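Local coordinates for DspB (Aggregatibacter actinomycetemcomitans, PDB 1YHT), which hydrolyses terminal N-acetylhexosamine residues as a family 20 glycoside hydrolase and releases biofilms, probably by degrading their N-acetylglucosamine polymer, at residues Leu115-His120 against Thr158-Leu163; Asp147-Thr152 against Ile196-Lys201; Phe178-Asp183 against Tyr204-Lys209. One frame throughout, in Å; residues are numbered along the deposited sequence.

Interaction 1 of 3, residues Leu115-His120 against Thr158-Leu163; sequences LDSPNH and TFMQSL
Met-160 of the helical segment 158-163 is the first residue along it to touch segment 115-120, and it does so with its terminal methyl. Its chain is folded back at both chi2 and chi3 (-52° and -59°), which turns CE toward the strand although the CA-CB bond does not aim there. CE lies 3.9 Å from Leu-115 CD2 and equally 3.9 Å from Ser-117 CB, so one methyl fits between two strand residues on the same side of the chain. A flexible, unbranched thioether suits this place, because its chain can bend twice and bring the methyl onto both strand residues. Ser-117 is small enough to leave room for that methyl, and its OG bonds to Tyr-198 OH of helix 192-208. Further along, Ser-162 OG returns to its own helix and donates to Phe-159 O at 2.7 Å; that carbonyl also accepts from Leu-163 N, a common way for a helix to absorb a serine hydroxyl. Leu-163, one helical turn after Met-160, completes the contact: its CG is 3.8 Å from Leu-115 CD2, and its CD2 is 3.9 Å from Leu-115 CD1. Both leucines hold CG anti to the backbone N, which directs their forked ends at each other across the interface, where they cross obliquely. No hydrogen bond joins the segments. Strand residues 115-117 and the helical segment 158-163 run nearly antiparallel, at 164°. In this TIM barrel, helix 154-171 packs outside the parallel strand 110-117; Ile-124 of helix 122-132 touches both leucines, and Tyr-198 touches Met-160.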
ATOM      1  N   LEU A 115       6.805  -1.107  -0.213  1.00  7.71           N
ATOM      2  CA  LEU A 115       7.838  -0.163  -0.591  1.00  7.39           C
ATOM      3  C   LEU A 115       7.449   0.335  -1.975  1.00  7.23           C
ATOM      4  O   LEU A 115       7.701  -0.322  -2.955  1.00  6.56           O
ATOM      5  CB  LEU A 115       9.211  -0.865  -0.582  1.00  7.60           C
ATOM      6  CG  LEU A 115      10.445   0.026  -0.680  1.00 10.62           C
ATOM      7  CD1 LEU A 115      10.607   0.851   0.581  1.00  9.21           C
ATOM      8  CD2 LEU A 115      11.690  -0.814  -0.971  1.00 11.09           C
ATOM      9  N   ASP A 116       6.779   1.485  -2.021  1.00  7.09           N
ATOM     10  CA  ASP A 116       6.160   1.944  -3.243  1.00  7.66           C
ATOM     11  C   ASP A 116       7.239   2.529  -4.190  1.00  7.27           C
ATOM     12  O   ASP A 116       8.226   3.141  -3.757  1.00  9.00           O
ATOM     13  CB  ASP A 116       5.041   2.965  -2.949  1.00  6.36           C
ATOM     14  CG  ASP A 116       4.047   3.108  -4.087  1.00 10.15           C
ATOM     15  OD1 ASP A 116       4.341   2.638  -5.223  1.00  9.74           O
ATOM     16  OD2 ASP A 116       2.977   3.741  -3.836  1.00  5.24           O
ATOM     17  N   SER A 117       7.032   2.257  -5.460  1.00  8.47           N
ATOM     18  CA  SER A 117       7.867   2.736  -6.564  1.00  8.26           C
ATOM     19  C   SER A 117       7.118   2.412  -7.847  1.00  9.54           C
ATOM     20  O   SER A 117       6.190   1.584  -7.842  1.00  8.76           O
ATOM     21  CB  SER A 117       9.260   2.127  -6.545  1.00  7.97           C
ATOM     22  OG  SER A 117       9.338   0.869  -7.196  1.00 11.15           O
ATOM     23  N   PRO A 118       7.496   3.079  -8.966  1.00  9.43           N
ATOM     24  CA  PRO A 118       8.544   4.082  -9.120  1.00  9.41           C
ATOM     25  C   PRO A 118       8.210   5.484  -8.657  1.00  9.26           C
ATOM     26  O   PRO A 118       9.125   6.309  -8.567  1.00  9.46           O
ATOM     27  CB  PRO A 118       8.761   4.128 -10.657  1.00 11.03           C
ATOM     28  CG  PRO A 118       7.536   3.697 -11.231  1.00  9.75           C
ATOM     29  CD  PRO A 118       6.852   2.763 -10.242  1.00 10.14           C
ATOM     30  N   ASN A 119       6.930   5.771  -8.420  1.00  8.95           N
ATOM     31  CA  ASN A 119       6.501   7.072  -7.878  1.00  8.61           C
ATOM     32  C   ASN A 119       6.308   6.918  -6.345  1.00  8.84           C
ATOM     33  O   ASN A 119       6.760   5.918  -5.771  1.00  5.87           O
ATOM     34  CB  ASN A 119       5.255   7.553  -8.665  1.00  8.74           C
ATOM     35  CG  ASN A 119       5.165   9.099  -8.808  1.00 10.21           C
ATOM     36  OD1 ASN A 119       5.272   9.681  -9.937  1.00 13.39           O
ATOM     37  ND2 ASN A 119       4.940   9.773  -7.685  1.00  6.09           N
ATOM     38  N   HIS A 120       5.647   7.878  -5.694  1.00  8.83           N
ATOM     39  CA  HIS A 120       5.275   7.752  -4.281  1.00  9.34           C
ATOM     40  C   HIS A 120       6.492   7.351  -3.417  1.00  9.76           C
ATOM     41  O   HIS A 120       6.411   6.505  -2.513  1.00  9.08           O
ATOM     42  CB  HIS A 120       4.093   6.785  -4.148  1.00  8.62           C
ATOM     43  CG  HIS A 120       2.783   7.370  -4.591  1.00  6.90           C
ATOM     44  ND1 HIS A 120       2.132   8.351  -3.872  1.00  7.51           N
ATOM     45  CD2 HIS A 120       2.008   7.128  -5.683  1.00  6.34           C
ATOM     46  CE1 HIS A 120       1.018   8.693  -4.507  1.00  8.66           C
ATOM     47  NE2 HIS A 120       0.905   7.950  -5.598  1.00  6.33           N
ATOM     48  N   THR A 158      19.239  -2.243  -8.715  1.00  8.76           N
ATOM     49  CA  THR A 158      20.109  -2.723  -7.649  1.00  7.97           C
ATOM     50  C   THR A 158      19.835  -1.975  -6.326  1.00  7.69           C
ATOM     51  O   THR A 158      19.710  -2.572  -5.290  1.00  7.20           O
ATOM     52  CB  THR A 158      21.583  -2.589  -8.065  1.00  7.93           C
ATOM     53  OG1 THR A 158      21.842  -3.442  -9.205  1.00  9.88           O
ATOM     54  CG2 THR A 158      22.542  -3.046  -6.911  1.00  7.72           C
ATOM     55  N   PHE A 159      19.778  -0.654  -6.378  1.00  8.10           N
ATOM     56  CA  PHE A 159      19.461   0.139  -5.199  1.00  7.72           C
ATOM     57  C   PHE A 159      18.127  -0.253  -4.542  1.00  8.35           C
ATOM     58  O   PHE A 159      18.070  -0.478  -3.316  1.00  7.92           O
ATOM     59  CB  PHE A 159      19.433   1.631  -5.515  1.00  8.24           C
ATOM     60  CG  PHE A 159      18.881   2.432  -4.398  1.00  8.12           C
ATOM     61  CD1 PHE A 159      19.673   2.715  -3.296  1.00 12.25           C
ATOM     62  CD2 PHE A 159      17.542   2.809  -4.388  1.00  9.88           C
ATOM     63  CE1 PHE A 159      19.149   3.426  -2.189  1.00 12.38           C
ATOM     64  CE2 PHE A 159      17.009   3.481  -3.295  1.00 11.91           C
ATOM     65  CZ  PHE A 159      17.830   3.807  -2.192  1.00 12.00           C
ATOM     66  N   MET A 160      17.075  -0.328  -5.360  1.00  7.49           N
ATOM     67  CA  MET A 160      15.736  -0.717  -4.927  1.00  7.97           C
ATOM     68  C   MET A 160      15.775  -2.061  -4.235  1.00  7.47           C
ATOM     69  O   MET A 160      15.190  -2.204  -3.172  1.00  7.72           O
ATOM     70  CB  MET A 160      14.727  -0.793  -6.087  1.00  8.22           C
ATOM     71  CG  MET A 160      14.226   0.541  -6.526  1.00 11.90           C
ATOM     72  SD  MET A 160      13.587   1.583  -5.209  1.00 16.39           S
ATOM     73  CE  MET A 160      12.285   0.617  -4.511  1.00 14.68           C
ATOM     74  N   GLN A 161      16.472  -3.001  -4.857  1.00  6.11           N
ATOM     75  CA  GLN A 161      16.575  -4.328  -4.339  1.00  6.18           C
ATOM     76  C   GLN A 161      17.362  -4.381  -3.016  1.00  5.94           C
ATOM     77  O   GLN A 161      16.998  -5.112  -2.153  1.00  6.33           O
ATOM     78  CB  GLN A 161      17.190  -5.228  -5.387  1.00  6.13           C
ATOM     79  CG  GLN A 161      16.148  -5.584  -6.483  1.00  6.80           C
ATOM     80  CD  GLN A 161      16.753  -6.459  -7.571  1.00  9.08           C
ATOM     81  OE1 GLN A 161      17.965  -6.686  -7.589  1.00  7.62           O
ATOM     82  NE2 GLN A 161      15.905  -6.952  -8.478  1.00  6.51           N
ATOM     83  N   SER A 162      18.416  -3.588  -2.875  1.00  5.97           N
ATOM     84  CA  SER A 162      19.120  -3.471  -1.590  1.00  6.13           C
ATOM     85  C   SER A 162      18.196  -2.974  -0.462  1.00  5.98           C
ATOM     86  O   SER A 162      18.273  -3.503   0.628  1.00  5.77           O
ATOM     87  CB  SER A 162      20.384  -2.619  -1.700  1.00  6.80           C
ATOM     88  OG  SER A 162      20.057  -1.245  -1.710  1.00  8.04           O
ATOM     89  N   LEU A 163      17.293  -2.023  -0.738  1.00  5.35           N
ATOM     90  CA  LEU A 163      16.329  -1.527   0.256  1.00  5.50           C
ATOM     91  C   LEU A 163      15.234  -2.584   0.492  1.00  5.63           C
ATOM     92  O   LEU A 163      14.867  -2.895   1.637  1.00  4.45           O
ATOM     93  CB  LEU A 163      15.698  -0.199  -0.201  1.00  5.79           C
ATOM     94  CG  LEU A 163      14.790   0.548   0.777  1.00  6.20           C
ATOM     95  CD1 LEU A 163      15.508   0.819   2.164  1.00  6.21           C
ATOM     96  CD2 LEU A 163      14.323   1.856   0.108  1.00  6.18           C
TER

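Interaction 2 of 3, residues Asp147-Thr152 against Ile196-Lys201; sequences DEIDIT and ITYANK
Tyr-198 reaches out of helix 192-208 to meet Ile-151 and Ile-149 of the irregular segment 147-152. At the root of the side chain, CB lies 3.9 Å from Ile-151 CB, where the two backbones come nearest, with CA atoms 5.9 Å apart. With CG anti to the backbone N (chi1 175°), the ring then runs out with one face turned to the isoleucine. Tyr-198 CG is 3.6 Å from Ile-151 CG2, and the remaining ring carbons all lie within 4.0 Å of the same methyl. CG2 stands 3.5 Å from the ring centroid and 8° off the normal, an almost perfectly centred CH-pi contact. A beta-branched residue suits this position, since its methyl sits close to the main chain and can be set squarely over an aromatic face. In the barrel, helix 192-208 follows strand 177-181, while segment 147-152 belongs to the loop leading into helix 154-171; the tyrosine therefore joins a helix to the approach of its neighbour. That loop is braced by an Asx turn, in which Asp-150 OD1 accepts from Thr-152 N at 3.0 Å; Thr-152 OG1 is a second donor from the same face of the carboxylate, though modelled doubtfully short. At the far end of the ring, Tyr-198 OH passes 3.9 Å from Ile-149 CG2, and this buried hydroxyl is satisfied by a hydrogen bond with Ser-117 OG, at the end of strand 110-117.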
ATOM      1  N   ASP A 147      10.102  12.880 -10.149  1.00 19.07           N
ATOM      2  CA  ASP A 147       9.468  12.252  -8.989  1.00 17.85           C
ATOM      3  C   ASP A 147       9.480  10.718  -9.064  1.00 16.80           C
ATOM      4  O   ASP A 147       8.708  10.034  -8.358  1.00 15.75           O
ATOM      5  CB  ASP A 147       8.044  12.798  -8.804  1.00 17.34           C
ATOM      6  CG  ASP A 147       7.143  12.557 -10.014  1.00 17.31           C
ATOM      7  OD1 ASP A 147       7.638  12.229 -11.116  1.00 16.81           O
ATOM      8  OD2 ASP A 147       5.920  12.728  -9.851  1.00 20.44           O
ATOM      9  N   GLU A 148      10.341  10.165  -9.924  1.00 15.07           N
ATOM     10  CA  GLU A 148      10.404   8.716 -10.054  1.00 13.29           C
ATOM     11  C   GLU A 148      11.826   8.181 -10.182  1.00 12.83           C
ATOM     12  O   GLU A 148      12.703   8.806 -10.789  1.00 11.58           O
ATOM     13  CB  GLU A 148       9.557   8.251 -11.222  1.00 12.68           C
ATOM     14  CG  GLU A 148       8.090   8.639 -11.142  1.00 12.04           C
ATOM     15  CD  GLU A 148       7.277   8.032 -12.269  1.00 13.12           C
ATOM     16  OE1 GLU A 148       7.824   7.223 -13.032  1.00 14.31           O
ATOM     17  OE2 GLU A 148       6.077   8.322 -12.378  1.00 10.70           O
ATOM     18  N   ILE A 149      12.015   6.990  -9.627  1.00 11.36           N
ATOM     19  CA  ILE A 149      13.224   6.226  -9.836  1.00 11.76           C
ATOM     20  C   ILE A 149      13.306   5.866 -11.316  1.00 10.91           C
ATOM     21  O   ILE A 149      12.251   5.707 -11.994  1.00  8.53           O
ATOM     22  CB  ILE A 149      13.222   4.934  -8.938  1.00 12.56           C
ATOM     23  CG1 ILE A 149      14.650   4.406  -8.713  1.00 16.96           C
ATOM     24  CG2 ILE A 149      12.388   3.861  -9.555  1.00 11.62           C
ATOM     25  CD1 ILE A 149      15.354   5.024  -7.578  1.00 20.86           C
ATOM     26  N   ASP A 150      14.533   5.725 -11.831  1.00  9.30           N
ATOM     27  CA  ASP A 150      14.706   5.297 -13.223  1.00  9.18           C
ATOM     28  C   ASP A 150      14.578   3.803 -13.377  1.00  9.96           C
ATOM     29  O   ASP A 150      15.538   3.061 -13.131  1.00  9.36           O
ATOM     30  CB  ASP A 150      16.072   5.717 -13.750  1.00 10.34           C
ATOM     31  CG  ASP A 150      16.211   5.518 -15.242  1.00 11.68           C
ATOM     32  OD1 ASP A 150      15.380   4.808 -15.895  1.00 10.90           O
ATOM     33  OD2 ASP A 150      17.217   6.036 -15.735  1.00 11.97           O
ATOM     34  N   ILE A 151      13.411   3.358 -13.832  1.00  9.32           N
ATOM     35  CA  ILE A 151      13.128   1.895 -13.907  1.00 10.87           C
ATOM     36  C   ILE A 151      13.945   1.150 -14.996  1.00 11.27           C
ATOM     37  O   ILE A 151      13.983  -0.119 -15.058  1.00 12.31           O
ATOM     38  CB  ILE A 151      11.620   1.659 -14.106  1.00 10.43           C
ATOM     39  CG1 ILE A 151      11.118   2.371 -15.376  1.00  9.90           C
ATOM     40  CG2 ILE A 151      10.805   2.139 -12.861  1.00  9.99           C
ATOM     41  CD1 ILE A 151       9.683   2.010 -15.733  1.00 13.49           C
ATOM     42  N   THR A 152      14.638   1.927 -15.817  1.00 12.44           N
ATOM     43  CA  THR A 152      15.506   1.404 -16.885  1.00 13.38           C
ATOM     44  C   THR A 152      16.967   1.273 -16.468  1.00 13.26           C
ATOM     45  O   THR A 152      17.760   0.635 -17.165  1.00 15.15           O
ATOM     46  CB  THR A 152      15.439   2.301 -18.145  1.00 13.93           C
ATOM     47  OG1 THR A 152      16.118   3.554 -17.936  1.00 15.59           O
ATOM     48  CG2 THR A 152      13.981   2.586 -18.503  1.00 16.06           C
ATOM     49  N   ILE A 196       6.879  -3.270 -17.148  1.00 12.94           N
ATOM     50  CA  ILE A 196       6.727  -4.731 -17.141  1.00 12.49           C
ATOM     51  C   ILE A 196       8.038  -5.369 -16.742  1.00 11.77           C
ATOM     52  O   ILE A 196       8.092  -6.250 -15.856  1.00 10.89           O
ATOM     53  CB  ILE A 196       6.346  -5.270 -18.528  1.00 13.80           C
ATOM     54  CG1 ILE A 196       5.037  -4.634 -19.018  1.00 15.88           C
ATOM     55  CG2 ILE A 196       6.299  -6.803 -18.544  1.00 14.35           C
ATOM     56  CD1 ILE A 196       3.973  -4.589 -18.041  1.00 17.17           C
ATOM     57  N   THR A 197       9.097  -4.911 -17.396  1.00 10.39           N
ATOM     58  CA  THR A 197      10.426  -5.420 -17.146  1.00 10.66           C
ATOM     59  C   THR A 197      10.845  -5.198 -15.688  1.00  9.65           C
ATOM     60  O   THR A 197      11.419  -6.078 -15.044  1.00  9.50           O
ATOM     61  CB  THR A 197      11.436  -4.742 -18.111  1.00 11.32           C
ATOM     62  OG1 THR A 197      10.983  -4.949 -19.454  1.00 12.02           O
ATOM     63  CG2 THR A 197      12.814  -5.286 -17.934  1.00 12.32           C
ATOM     64  N   TYR A 198      10.600  -3.993 -15.202  1.00 10.21           N
ATOM     65  CA  TYR A 198      10.971  -3.580 -13.848  1.00 10.17           C
ATOM     66  C   TYR A 198      10.178  -4.420 -12.824  1.00 10.35           C
ATOM     67  O   TYR A 198      10.737  -4.996 -11.918  1.00  9.97           O
ATOM     68  CB  TYR A 198      10.657  -2.077 -13.705  1.00 11.25           C
ATOM     69  CG  TYR A 198      10.872  -1.462 -12.323  1.00 11.06           C
ATOM     70  CD1 TYR A 198      12.164  -1.225 -11.832  1.00  9.89           C
ATOM     71  CD2 TYR A 198       9.782  -1.108 -11.514  1.00 10.46           C
ATOM     72  CE1 TYR A 198      12.369  -0.671 -10.561  1.00  9.09           C
ATOM     73  CE2 TYR A 198       9.982  -0.565 -10.227  1.00 10.43           C
ATOM     74  CZ  TYR A 198      11.280  -0.340  -9.760  1.00 11.51           C
ATOM     75  OH  TYR A 198      11.500   0.216  -8.504  1.00  9.69           O
ATOM     76  N   ALA A 199       8.870  -4.477 -12.989  1.00 10.74           N
ATOM     77  CA  ALA A 199       8.017  -5.185 -12.028  1.00 11.14           C
ATOM     78  C   ALA A 199       8.347  -6.685 -12.056  1.00 10.61           C
ATOM     79  O   ALA A 199       8.412  -7.324 -11.010  1.00 11.55           O
ATOM     80  CB  ALA A 199       6.548  -4.941 -12.322  1.00 11.18           C
ATOM     81  N   ASN A 200       8.592  -7.234 -13.239  1.00  9.84           N
ATOM     82  CA  ASN A 200       8.974  -8.633 -13.329  1.00 10.20           C
ATOM     83  C   ASN A 200      10.280  -8.871 -12.574  1.00  9.44           C
ATOM     84  O   ASN A 200      10.379  -9.836 -11.824  1.00  9.46           O
ATOM     85  CB  ASN A 200       9.054  -9.111 -14.791  1.00  9.82           C
ATOM     86  CG  ASN A 200       7.706  -9.460 -15.377  1.00 11.74           C
ATOM     87  OD1 ASN A 200       6.727  -9.604 -14.649  1.00  8.63           O
ATOM     88  ND2 ASN A 200       7.645  -9.625 -16.711  1.00 11.45           N
ATOM     89  N   LYS A 201      11.250  -7.979 -12.725  1.00  8.89           N
ATOM     90  CA  LYS A 201      12.562  -8.171 -12.067  1.00 10.24           C
ATOM     91  C   LYS A 201      12.436  -8.193 -10.545  1.00 10.54           C
ATOM     92  O   LYS A 201      13.067  -9.007  -9.834  1.00  9.11           O
ATOM     93  CB  LYS A 201      13.585  -7.130 -12.516  1.00  9.44           C
ATOM     94  CG  LYS A 201      14.250  -7.485 -13.838  1.00 12.03           C
ATOM     95  CD  LYS A 201      15.112  -6.360 -14.352  1.00 12.84           C
ATOM     96  CE  LYS A 201      15.918  -6.785 -15.584  1.00 17.04           C
ATOM     97  NZ  LYS A 201      16.906  -5.729 -15.957  1.00 18.55           N
TER

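Interaction 3 of 3, residues Phe178-Asp183 against Tyr204-Lys209; sequences FHIGGD and YFLEKK
Leu-206 of helix 192-208 puts its two methyls on two residues of strand 177-181. CD2 lies on Phe-178, 3.7 Å from its CB and nearly as close to CG; it stands 4.2 Å from the ring centroid and 30° off the normal, an off-centre CH-pi contact near the root of the ring. CD1 touches Ile-180 CG2 at 3.6 Å and also reaches Phe-178 CB. Phe-178 and Ile-180 are two apart in the strand and so face the helix together, and a leucine, forked at its end, is well shaped to straddle them. The torsions fit: with CG anti to the carbonyl carbon (chi1 -72°) and chi2 extended, the fork of Leu-206 is carried forward to the sheet.

Around this first shell, Met-164 of helix 154-171 and Thr-213 of strand 212-216 also touch Leu-206, while Val-167 flanks Phe-178. Between the two contact residues, His-179 points to the other side of the strand. Its ND1 accepts from Gly-181 N at 3.0 Å in the ring plane, its NE2 is hydrogen-bonded to Thr-235 OG1, and its ring stacks on His-51, so both nitrogens and the ring's rotation are fixed. Gly-181 and Gly-182 have positive phi, and at the angles of Gly-182 a CB would collide with the preceding carbonyl O. His-179 to Asp-183 and the following glutamate match the His-x-Gly-Gly-Asp-Glu signature of family 20, whose acidic pair is probably catalytic here, as in relatives. The contact lies inside the beta-alpha-beta unit of strand 177-181, helix 192-208 and strand 212-216, flanked by strand 110-117 and helix 154-171.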
ATOM      1  N   PHE A 178       5.178  -9.282  -0.336  1.00  6.24           N
ATOM      2  CA  PHE A 178       5.790  -7.949  -0.303  1.00  6.21           C
ATOM      3  C   PHE A 178       5.128  -7.140  -1.397  1.00  6.55           C
ATOM      4  O   PHE A 178       5.051  -7.584  -2.542  1.00  5.80           O
ATOM      5  CB  PHE A 178       7.306  -8.125  -0.531  1.00  7.69           C
ATOM      6  CG  PHE A 178       8.123  -6.877  -0.399  1.00  5.88           C
ATOM      7  CD1 PHE A 178       9.067  -6.754   0.625  1.00  7.23           C
ATOM      8  CD2 PHE A 178       8.035  -5.894  -1.320  1.00  6.30           C
ATOM      9  CE1 PHE A 178       9.880  -5.624   0.734  1.00  6.99           C
ATOM     10  CE2 PHE A 178       8.849  -4.738  -1.234  1.00  7.21           C
ATOM     11  CZ  PHE A 178       9.766  -4.609  -0.183  1.00  7.08           C
ATOM     12  N   HIS A 179       4.683  -5.925  -1.045  1.00  5.75           N
ATOM     13  CA  HIS A 179       3.955  -5.094  -1.969  1.00  6.28           C
ATOM     14  C   HIS A 179       4.937  -4.108  -2.609  1.00  6.45           C
ATOM     15  O   HIS A 179       5.563  -3.303  -1.914  1.00  5.14           O
ATOM     16  CB  HIS A 179       2.790  -4.422  -1.254  1.00  6.64           C
ATOM     17  CG  HIS A 179       1.713  -3.906  -2.166  1.00  6.33           C
ATOM     18  ND1 HIS A 179       1.959  -2.961  -3.150  1.00  6.15           N
ATOM     19  CD2 HIS A 179       0.399  -4.208  -2.252  1.00  5.31           C
ATOM     20  CE1 HIS A 179       0.828  -2.695  -3.782  1.00 10.16           C
ATOM     21  NE2 HIS A 179      -0.141  -3.405  -3.232  1.00  8.03           N
ATOM     22  N   ILE A 180       5.058  -4.201  -3.938  1.00  6.00           N
ATOM     23  CA  ILE A 180       5.963  -3.370  -4.710  1.00  6.75           C
ATOM     24  C   ILE A 180       5.372  -2.049  -5.248  1.00  6.74           C
ATOM     25  O   ILE A 180       6.041  -1.292  -6.011  1.00  7.48           O
ATOM     26  CB  ILE A 180       6.648  -4.176  -5.881  1.00  5.95           C
ATOM     27  CG1 ILE A 180       5.634  -4.567  -6.955  1.00  7.28           C
ATOM     28  CG2 ILE A 180       7.432  -5.377  -5.290  1.00  6.57           C
ATOM     29  CD1 ILE A 180       6.203  -5.129  -8.199  1.00  7.00           C
ATOM     30  N   GLY A 181       4.183  -1.718  -4.792  1.00  6.18           N
ATOM     31  CA  GLY A 181       3.544  -0.495  -5.173  1.00  6.20           C
ATOM     32  C   GLY A 181       3.069  -0.541  -6.601  1.00  7.23           C
ATOM     33  O   GLY A 181       2.281  -1.454  -6.964  1.00  7.19           O
ATOM     34  N   GLY A 182       3.544   0.436  -7.399  1.00  7.15           N
ATOM     35  CA  GLY A 182       3.193   0.515  -8.811  1.00  8.23           C
ATOM     36  C   GLY A 182       1.932   1.333  -9.126  1.00  9.09           C
ATOM     37  O   GLY A 182       1.285   1.114 -10.161  1.00  9.54           O
ATOM     38  N   ASP A 183       1.599   2.271  -8.241  1.00  9.56           N
ATOM     39  CA  ASP A 183       0.491   3.193  -8.472  1.00  9.98           C
ATOM     40  C   ASP A 183       0.929   4.560  -8.935  1.00 10.44           C
ATOM     41  O   ASP A 183       1.983   5.072  -8.529  1.00 11.10           O
ATOM     42  CB  ASP A 183      -0.392   3.349  -7.229  1.00  9.98           C
ATOM     43  CG  ASP A 183       0.379   3.924  -6.023  1.00  9.90           C
ATOM     44  OD1 ASP A 183       1.569   3.585  -5.861  1.00 10.43           O
ATOM     45  OD2 ASP A 183      -0.211   4.712  -5.240  1.00  9.33           O
ATOM     46  N   TYR A 204      10.666 -11.608  -9.400  1.00  7.84           N
ATOM     47  CA  TYR A 204      11.556 -12.780  -9.377  1.00  9.01           C
ATOM     48  C   TYR A 204      12.652 -12.667  -8.273  1.00  7.93           C
ATOM     49  O   TYR A 204      13.098 -13.652  -7.719  1.00  8.45           O
ATOM     50  CB  TYR A 204      12.152 -13.033 -10.763  1.00 10.39           C
ATOM     51  CG  TYR A 204      11.080 -13.498 -11.747  1.00 12.26           C
ATOM     52  CD1 TYR A 204      10.351 -14.653 -11.503  1.00 15.63           C
ATOM     53  CD2 TYR A 204      10.800 -12.777 -12.899  1.00 13.63           C
ATOM     54  CE1 TYR A 204       9.373 -15.082 -12.380  1.00 17.81           C
ATOM     55  CE2 TYR A 204       9.806 -13.186 -13.792  1.00 15.85           C
ATOM     56  CZ  TYR A 204       9.112 -14.342 -13.528  1.00 17.27           C
ATOM     57  OH  TYR A 204       8.147 -14.768 -14.405  1.00 18.72           O
ATOM     58  N   PHE A 205      13.048 -11.439  -7.949  1.00  8.05           N
ATOM     59  CA  PHE A 205      13.949 -11.196  -6.831  1.00  7.64           C
ATOM     60  C   PHE A 205      13.224 -11.605  -5.535  1.00  7.43           C
ATOM     61  O   PHE A 205      13.785 -12.290  -4.678  1.00  7.86           O
ATOM     62  CB  PHE A 205      14.334  -9.720  -6.822  1.00  7.97           C
ATOM     63  CG  PHE A 205      15.048  -9.281  -5.605  1.00  7.84           C
ATOM     64  CD1 PHE A 205      16.428  -9.405  -5.514  1.00 10.01           C
ATOM     65  CD2 PHE A 205      14.355  -8.721  -4.543  1.00 10.60           C
ATOM     66  CE1 PHE A 205      17.122  -8.970  -4.347  1.00 11.38           C
ATOM     67  CE2 PHE A 205      15.040  -8.257  -3.421  1.00 10.12           C
ATOM     68  CZ  PHE A 205      16.414  -8.395  -3.323  1.00 11.25           C
ATOM     69  N   LEU A 206      11.978 -11.180  -5.378  1.00  7.59           N
ATOM     70  CA  LEU A 206      11.178 -11.583  -4.202  1.00  7.71           C
ATOM     71  C   LEU A 206      10.944 -13.100  -4.128  1.00  8.26           C
ATOM     72  O   LEU A 206      11.021 -13.705  -3.046  1.00  6.66           O
ATOM     73  CB  LEU A 206       9.836 -10.846  -4.189  1.00  8.11           C
ATOM     74  CG  LEU A 206       9.931  -9.359  -3.835  1.00  7.59           C
ATOM     75  CD1 LEU A 206       8.636  -8.602  -4.136  1.00  5.22           C
ATOM     76  CD2 LEU A 206      10.340  -9.136  -2.395  1.00  5.94           C
ATOM     77  N   GLU A 207      10.610 -13.699  -5.268  1.00  9.09           N
ATOM     78  CA  GLU A 207      10.437 -15.141  -5.385  1.00 11.00           C
ATOM     79  C   GLU A 207      11.664 -15.864  -4.849  1.00 11.57           C
ATOM     80  O   GLU A 207      11.529 -16.784  -4.030  1.00 11.65           O
ATOM     81  CB  GLU A 207      10.099 -15.572  -6.851  1.00 11.28           C
ATOM     82  CG  GLU A 207       9.985 -17.075  -7.039  1.00 14.16           C
ATOM     83  CD  GLU A 207       9.754 -17.468  -8.498  1.00 19.59           C
ATOM     84  OE1 GLU A 207      10.643 -17.274  -9.340  1.00 24.27           O
ATOM     85  OE2 GLU A 207       8.663 -17.973  -8.807  1.00 27.94           O
ATOM     86  N   LYS A 208      12.862 -15.417  -5.218  1.00 12.36           N
ATOM     87  CA  LYS A 208      14.066 -16.086  -4.733  1.00 13.63           C
ATOM     88  C   LYS A 208      14.212 -15.942  -3.215  1.00 13.53           C
ATOM     89  O   LYS A 208      14.740 -16.833  -2.557  1.00 13.26           O
ATOM     90  CB  LYS A 208      15.326 -15.598  -5.468  1.00 15.36           C
ATOM     91  CG  LYS A 208      16.580 -16.522  -5.246  1.00 19.63           C
ATOM     92  CD  LYS A 208      17.874 -15.856  -5.792  1.00 23.08           C
ATOM     93  CE  LYS A 208      19.173 -16.569  -5.305  1.00 26.27           C
ATOM     94  NZ  LYS A 208      20.282 -15.568  -4.926  1.00 27.50           N
ATOM     95  N   LYS A 209      13.728 -14.823  -2.663  1.00 12.70           N
ATOM     96  CA  LYS A 209      13.660 -14.606  -1.219  1.00 12.13           C
ATOM     97  C   LYS A 209      12.522 -15.353  -0.512  1.00 12.09           C
ATOM     98  O   LYS A 209      12.343 -15.141   0.683  1.00 12.82           O
ATOM     99  CB  LYS A 209      13.428 -13.125  -0.956  1.00 11.87           C
ATOM    100  CG  LYS A 209      14.469 -12.140  -1.482  1.00 16.71           C
ATOM    101  CD  LYS A 209      15.655 -12.142  -0.611  1.00 17.26           C
ATOM    102  CE  LYS A 209      16.639 -11.002  -0.932  1.00 17.12           C
ATOM    103  NZ  LYS A 209      17.459 -10.795   0.283  1.00 19.66           N
TER

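All three contacts are mainly buried and apolar, without a hydrogen bond between their paired segments, but they differ in place. Interactions 1 and 3 each pack a helix on a strand of the same parallel sheet, and strands 110-117 and 177-181 are neighbours in it, joined by the bond from Leu-115 N to His-179 O. Interaction 2 lies farther from the chain's centre and sets a partly exposed loop residue against an aromatic face. It shares helix 192-208 with interaction 3, and one serine–tyrosine bond joins it to interaction 1. At the sheet, methyls of leucine and methionine from the helices meet strand residues; at the loop, a tyrosine gives its face to an isoleucine and its hydroxyl to a serine.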